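Local coordinates for Rho guanyl nucleotide exchange factor (Rom2), putative (Aspergillus fumigatus Af293, PDB 5O51), which probably acts as a guanine-nucleotide exchange factor for Rho-type GTPases, the chain here being its CNH domain, a seven-bladed beta-propeller, at residues Thr132-Pro144 and Thr167-Ser180. Numbering follows the deposited sequence.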
loop_
_atom_site.group_PDB
_atom_site.type_symbol
_atom_site.label_atom_id
_atom_site.label_comp_id
_atom_site.label_asym_id
_atom_site.label_seq_id
_atom_site.Cartn_x
_atom_site.Cartn_y
_atom_site.Cartn_z
ATOM N N THR A 132 2.098 6.611 14.645
ATOM C CA THR A 132 0.702 6.582 15.062
ATOM C C THR A 132 0.541 5.628 16.221
ATOM O O THR A 132 1.298 4.673 16.340
ATOM C CB THR A 132 -0.235 6.163 13.884
ATOM O OG1 THR A 132 -1.625 6.305 14.248
ATOM C CG2 THR A 132 0.036 4.713 13.425
ATOM N N SER A 133 -0.429 5.922 17.083
ATOM C CA SER A 133 -0.874 5.029 18.166
ATOM C C SER A 133 -2.398 5.188 18.296
ATOM O O SER A 133 -2.971 6.000 17.589
ATOM C CB SER A 133 -0.175 5.416 19.481
ATOM O OG SER A 133 -0.137 6.826 19.657
ATOM N N ALA A 134 -3.056 4.419 19.169
ATOM C CA ALA A 134 -4.400 4.797 19.666
ATOM C C ALA A 134 -4.102 5.953 20.627
ATOM O O ALA A 134 -3.467 5.743 21.663
ATOM C CB ALA A 134 -5.083 3.638 20.383
ATOM N N LEU A 135 -4.517 7.164 20.249
ATOM C CA LEU A 135 -4.044 8.441 20.825
ATOM C C LEU A 135 -3.882 9.426 19.666
ATOM O O LEU A 135 -4.768 10.235 19.416
ATOM C CB LEU A 135 -2.733 8.304 21.669
ATOM C CG LEU A 135 -1.989 9.512 22.286
ATOM C CD1 LEU A 135 -1.815 9.343 23.793
ATOM C CD2 LEU A 135 -0.635 9.761 21.625
ATOM N N SER A 136 -2.793 9.315 18.907
ATOM C CA SER A 136 -2.475 10.333 17.914
ATOM C C SER A 136 -1.539 9.834 16.804
ATOM O O SER A 136 -1.124 8.657 16.795
ATOM C CB SER A 136 -1.874 11.572 18.625
ATOM O OG SER A 136 -0.454 11.527 18.682
ATOM N N SER A 137 -1.197 10.770 15.908
ATOM C CA SER A 137 -0.418 10.491 14.721
ATOM C C SER A 137 0.453 11.693 14.371
ATOM O O SER A 137 0.000 12.816 14.399
ATOM C CB SER A 137 -1.365 10.123 13.535
ATOM O OG SER A 137 -2.042 8.853 13.719
ATOM N N THR A 138 1.703 11.458 14.016
ATOM C CA THR A 138 2.611 12.533 13.621
ATOM C C THR A 138 3.068 12.252 12.206
ATOM O O THR A 138 3.580 11.151 11.939
ATOM C CB THR A 138 3.838 12.553 14.516
ATOM O OG1 THR A 138 3.410 12.695 15.875
ATOM C CG2 THR A 138 4.818 13.680 14.086
ATOM N N ILE A 139 2.901 13.238 11.321
ATOM C CA ILE A 139 3.208 13.074 9.919
ATOM C C ILE A 139 4.375 13.958 9.494
ATOM O O ILE A 139 4.301 15.170 9.641
ATOM C CB ILE A 139 2.004 13.451 9.035
ATOM C CG1 ILE A 139 0.861 12.444 9.183
ATOM C CG2 ILE A 139 2.432 13.507 7.582
ATOM C CD1 ILE A 139 -0.211 12.877 10.140
ATOM N N LYS A 140 5.388 13.368 8.855
ATOM C CA LYS A 140 6.530 14.114 8.347
ATOM C C LYS A 140 6.646 13.947 6.846
ATOM O O LYS A 140 6.391 12.863 6.318
ATOM C CB LYS A 140 7.809 13.657 9.005
ATOM C CG LYS A 140 7.959 14.064 10.447
ATOM C CD LYS A 140 9.434 14.260 10.788
ATOM C CE LYS A 140 9.670 14.301 12.292
ATOM N NZ LYS A 140 10.899 13.551 12.679
ATOM N N VAL A 141 7.054 15.011 6.167
ATOM C CA VAL A 141 7.000 15.082 4.713
ATOM C C VAL A 141 8.412 15.439 4.201
ATOM O O VAL A 141 9.124 16.093 4.907
ATOM C CB VAL A 141 5.900 16.083 4.342
ATOM C CG1 VAL A 141 5.663 16.118 2.840
ATOM C CG2 VAL A 141 4.627 15.755 5.118
ATOM N N TYR A 142 8.850 14.927 3.045
ATOM C CA TYR A 142 10.279 15.027 2.602
ATOM C C TYR A 142 10.417 15.267 1.132
ATOM O O TYR A 142 9.615 14.774 0.361
ATOM C CB TYR A 142 11.049 13.738 2.869
ATOM C CG TYR A 142 11.310 13.487 4.318
ATOM C CD1 TYR A 142 10.318 12.953 5.118
ATOM C CD2 TYR A 142 12.538 13.794 4.894
ATOM C CE1 TYR A 142 10.509 12.744 6.463
ATOM C CE2 TYR A 142 12.734 13.600 6.245
ATOM C CZ TYR A 142 11.714 13.066 7.018
ATOM O OH TYR A 142 11.866 12.819 8.359
ATOM N N GLU A 143 11.487 15.945 0.723
ATOM C CA GLU A 143 11.662 16.313 -0.688
ATOM C C GLU A 143 13.065 15.948 -1.177
ATOM O O GLU A 143 13.995 15.969 -0.396
ATOM C CB GLU A 143 11.373 17.821 -0.881
ATOM C CG GLU A 143 12.259 18.808 -0.092
ATOM C CD GLU A 143 11.736 20.268 -0.069
ATOM O OE1 GLU A 143 10.895 20.656 -0.917
ATOM O OE2 GLU A 143 12.169 21.044 0.818
ATOM N N PRO A 144 13.218 15.587 -2.463
ATOM C CA PRO A 144 14.538 15.303 -3.045
ATOM C C PRO A 144 15.675 16.306 -2.778
ATOM O O PRO A 144 15.514 17.515 -2.947
ATOM C CB PRO A 144 14.225 15.238 -4.537
ATOM C CG PRO A 144 12.912 14.543 -4.563
ATOM C CD PRO A 144 12.157 15.139 -3.384
ATOM N N THR A 167 19.372 12.356 -2.580
ATOM C CA THR A 167 19.418 12.775 -1.185
ATOM C C THR A 167 18.146 13.516 -0.684
ATOM O O THR A 167 17.750 14.546 -1.253
ATOM C CB THR A 167 20.671 13.644 -0.944
ATOM O OG1 THR A 167 20.860 13.813 0.460
ATOM C CG2 THR A 167 20.586 15.029 -1.636
ATOM N N LEU A 168 17.538 13.010 0.396
ATOM C CA LEU A 168 16.257 13.542 0.931
ATOM C C LEU A 168 16.367 14.488 2.131
ATOM O O LEU A 168 16.904 14.114 3.170
ATOM C CB LEU A 168 15.327 12.410 1.392
ATOM C CG LEU A 168 14.481 11.583 0.412
ATOM C CD1 LEU A 168 13.694 10.612 1.270
ATOM C CD2 LEU A 168 13.547 12.407 -0.484
ATOM N N LYS A 169 15.725 15.648 2.014
ATOM C CA LYS A 169 15.705 16.680 3.063
ATOM C C LYS A 169 14.265 16.853 3.602
ATOM O O LYS A 169 13.303 16.782 2.810
ATOM C CB LYS A 169 16.269 18.014 2.520
ATOM C CG LYS A 169 15.568 18.608 1.284
ATOM C CD LYS A 169 16.316 19.789 0.657
ATOM C CE LYS A 169 17.606 19.384 -0.051
ATOM N NZ LYS A 169 17.429 18.354 -1.111
ATOM N N PRO A 170 14.101 17.072 4.943
ATOM C CA PRO A 170 12.748 17.352 5.481
ATOM C C PRO A 170 12.127 18.624 4.896
ATOM O O PRO A 170 12.795 19.367 4.167
ATOM C CB PRO A 170 12.968 17.501 6.999
ATOM C CG PRO A 170 14.285 16.859 7.271
ATOM C CD PRO A 170 15.110 17.037 6.021
ATOM N N PHE A 171 10.862 18.867 5.222
ATOM C CA PHE A 171 10.086 19.898 4.539
ATOM C C PHE A 171 8.921 20.451 5.389
ATOM O O PHE A 171 8.912 21.637 5.700
ATOM C CB PHE A 171 9.638 19.353 3.181
ATOM C CG PHE A 171 8.555 20.151 2.539
ATOM C CD1 PHE A 171 8.726 21.513 2.301
ATOM C CD2 PHE A 171 7.356 19.552 2.176
ATOM C CE1 PHE A 171 7.720 22.261 1.708
ATOM C CE2 PHE A 171 6.345 20.295 1.586
ATOM C CZ PHE A 171 6.527 21.647 1.353
ATOM N N LYS A 172 7.947 19.617 5.746
ATOM C CA LYS A 172 6.816 20.046 6.582
ATOM C C LYS A 172 6.418 18.913 7.501
ATOM O O LYS A 172 6.628 17.748 7.170
ATOM C CB LYS A 172 5.596 20.417 5.718
ATOM C CG LYS A 172 5.825 21.488 4.645
ATOM C CD LYS A 172 5.813 22.920 5.177
ATOM C CE LYS A 172 4.422 23.542 5.090
ATOM N NZ LYS A 172 4.333 24.883 5.730
ATOM N N GLU A 173 5.824 19.255 8.632
ATOM C CA GLU A 173 5.396 18.284 9.653
ATOM C C GLU A 173 3.952 18.585 10.020
ATOM O O GLU A 173 3.488 19.680 9.744
ATOM C CB GLU A 173 6.303 18.394 10.873
ATOM C CG GLU A 173 6.028 17.339 11.933
ATOM C CD GLU A 173 7.054 17.330 13.047
ATOM O OE1 GLU A 173 8.262 17.517 12.782
ATOM O OE2 GLU A 173 6.635 17.127 14.202
ATOM N N TYR A 174 3.224 17.622 10.581
ATOM C CA TYR A 174 1.813 17.814 10.988
ATOM C C TYR A 174 1.504 16.956 12.195
ATOM O O TYR A 174 2.218 15.988 12.488
ATOM C CB TYR A 174 0.778 17.493 9.860
ATOM C CG TYR A 174 1.051 18.171 8.539
ATOM C CD1 TYR A 174 2.088 17.721 7.727
ATOM C CD2 TYR A 174 0.298 19.264 8.100
ATOM C CE1 TYR A 174 2.391 18.330 6.530
ATOM C CE2 TYR A 174 0.590 19.892 6.894
ATOM C CZ TYR A 174 1.643 19.414 6.110
ATOM O OH TYR A 174 2.015 19.961 4.901
ATOM N N TYR A 175 0.431 17.320 12.884
ATOM C CA TYR A 175 -0.066 16.575 14.039
ATOM C C TYR A 175 -1.558 16.264 13.849
ATOM O O TYR A 175 -2.277 17.053 13.249
ATOM C CB TYR A 175 0.154 17.369 15.332
ATOM C CG TYR A 175 -0.529 16.703 16.510
ATOM C CD1 TYR A 175 0.102 15.667 17.199
ATOM C CD2 TYR A 175 -1.845 17.056 16.891
ATOM C CE1 TYR A 175 -0.528 15.017 18.257
ATOM C CE2 TYR A 175 -2.491 16.404 17.947
ATOM C CZ TYR A 175 -1.819 15.393 18.634
ATOM O OH TYR A 175 -2.412 14.735 19.698
ATOM N N ILE A 176 -2.010 15.109 14.342
ATOM C CA ILE A 176 -3.393 14.629 14.138
ATOM C C ILE A 176 -3.801 13.910 15.423
ATOM O O ILE A 176 -3.141 12.919 15.805
ATOM C CB ILE A 176 -3.523 13.575 12.978
ATOM C CG1 ILE A 176 -3.099 14.130 11.593
ATOM C CG2 ILE A 176 -4.941 12.963 12.912
ATOM C CD1 ILE A 176 -4.150 14.937 10.871
ATOM N N PRO A 177 -4.898 14.346 16.077
ATOM C CA PRO A 177 -5.315 13.682 17.325
ATOM C C PRO A 177 -6.199 12.454 17.092
ATOM O O PRO A 177 -7.344 12.434 17.555
ATOM C CB PRO A 177 -6.083 14.800 18.061
ATOM C CG PRO A 177 -6.704 15.587 16.955
ATOM C CD PRO A 177 -5.677 15.587 15.843
ATOM N N ALA A 178 -5.658 11.454 16.383
ATOM C CA ALA A 178 -6.285 10.121 16.208
ATOM C C ALA A 178 -5.334 9.035 15.625
ATOM O O ALA A 178 -4.347 9.332 14.949
ATOM C CB ALA A 178 -7.520 10.239 15.337
ATOM N N GLU A 179 -5.671 7.776 15.883
ATOM C CA GLU A 179 -4.999 6.631 15.246
ATOM C C GLU A 179 -5.241 6.622 13.709
ATOM O O GLU A 179 -6.404 6.677 13.275
ATOM C CB GLU A 179 -5.503 5.317 15.864
ATOM C CG GLU A 179 -4.686 4.071 15.485
ATOM C CD GLU A 179 -5.200 2.782 16.118
ATOM O OE1 GLU A 179 -6.434 2.602 16.230
ATOM O OE2 GLU A 179 -4.359 1.937 16.500
ATOM N N SER A 180 -4.151 6.548 12.921
ATOM C CA SER A 180 -4.217 6.573 11.435
ATOM C C SER A 180 -3.959 5.216 10.781
ATOM O O SER A 180 -2.946 4.597 11.067
ATOM C CB SER A 180 -3.219 7.558 10.871
ATOM O OG SER A 180 -3.576 8.863 11.219
#
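With chi1 of Ser-137 at -68°, its OG lies beside its own backbone N and faces Ala-178 O and Ser-180 OG, while Thr-132 has OG1 turned to the backbone N of Ser-180 (chi1 -172°). Three hydrogen bonds meet on Ser-137 OG: it donates to Ala-178 O at 2.7 Å, in the carbonyl plane, and accepts from Ser-180 OG at 2.9 Å and from Thr-132 OG1. Thr-132 OG1 takes the N-H of Ser-180 almost straight, at 2.9 Å and 177°. The hydroxyl cluster sits where the chain passes from one propeller blade to the next: strands 137-143 and 169-176 are the third and fourth strands of a four-stranded antiparallel blade, and Ser-180 opens the innermost strand of the following one. Along the strands, Ile-139 and Tyr-174 form a hydrogen-bonded pair, Ile-139 O receiving Tyr-174 N at 2.8 Å. On that face Ile-139 CD1 presses tightly on Ile-176 CG1 (3.5 Å), and Val-141 sends CG2 to the edge of the Tyr-174 ring and CG1 to the edge of Phe-171; Tyr-174 OH reaches on to Leu-203 O of the next blade. On the other face Lys-140 and Glu-173 run side by side, with Lys-140 CE 3.5 Å from Glu-173 OE1; Lys-140 NZ stands 4.8 Å from that oxygen, the charges near but not in contact. Toward the Pro-144 end, Glu-143 crosses Phe-171 at about a right angle, and both engage Arg-124, by salt bridge and cation-pi contact respectively. Lys-169, bent at chi3 and chi4, curls back so that NZ donates to Pro-144 O at 2.8 Å, tilted from the carbonyl plane.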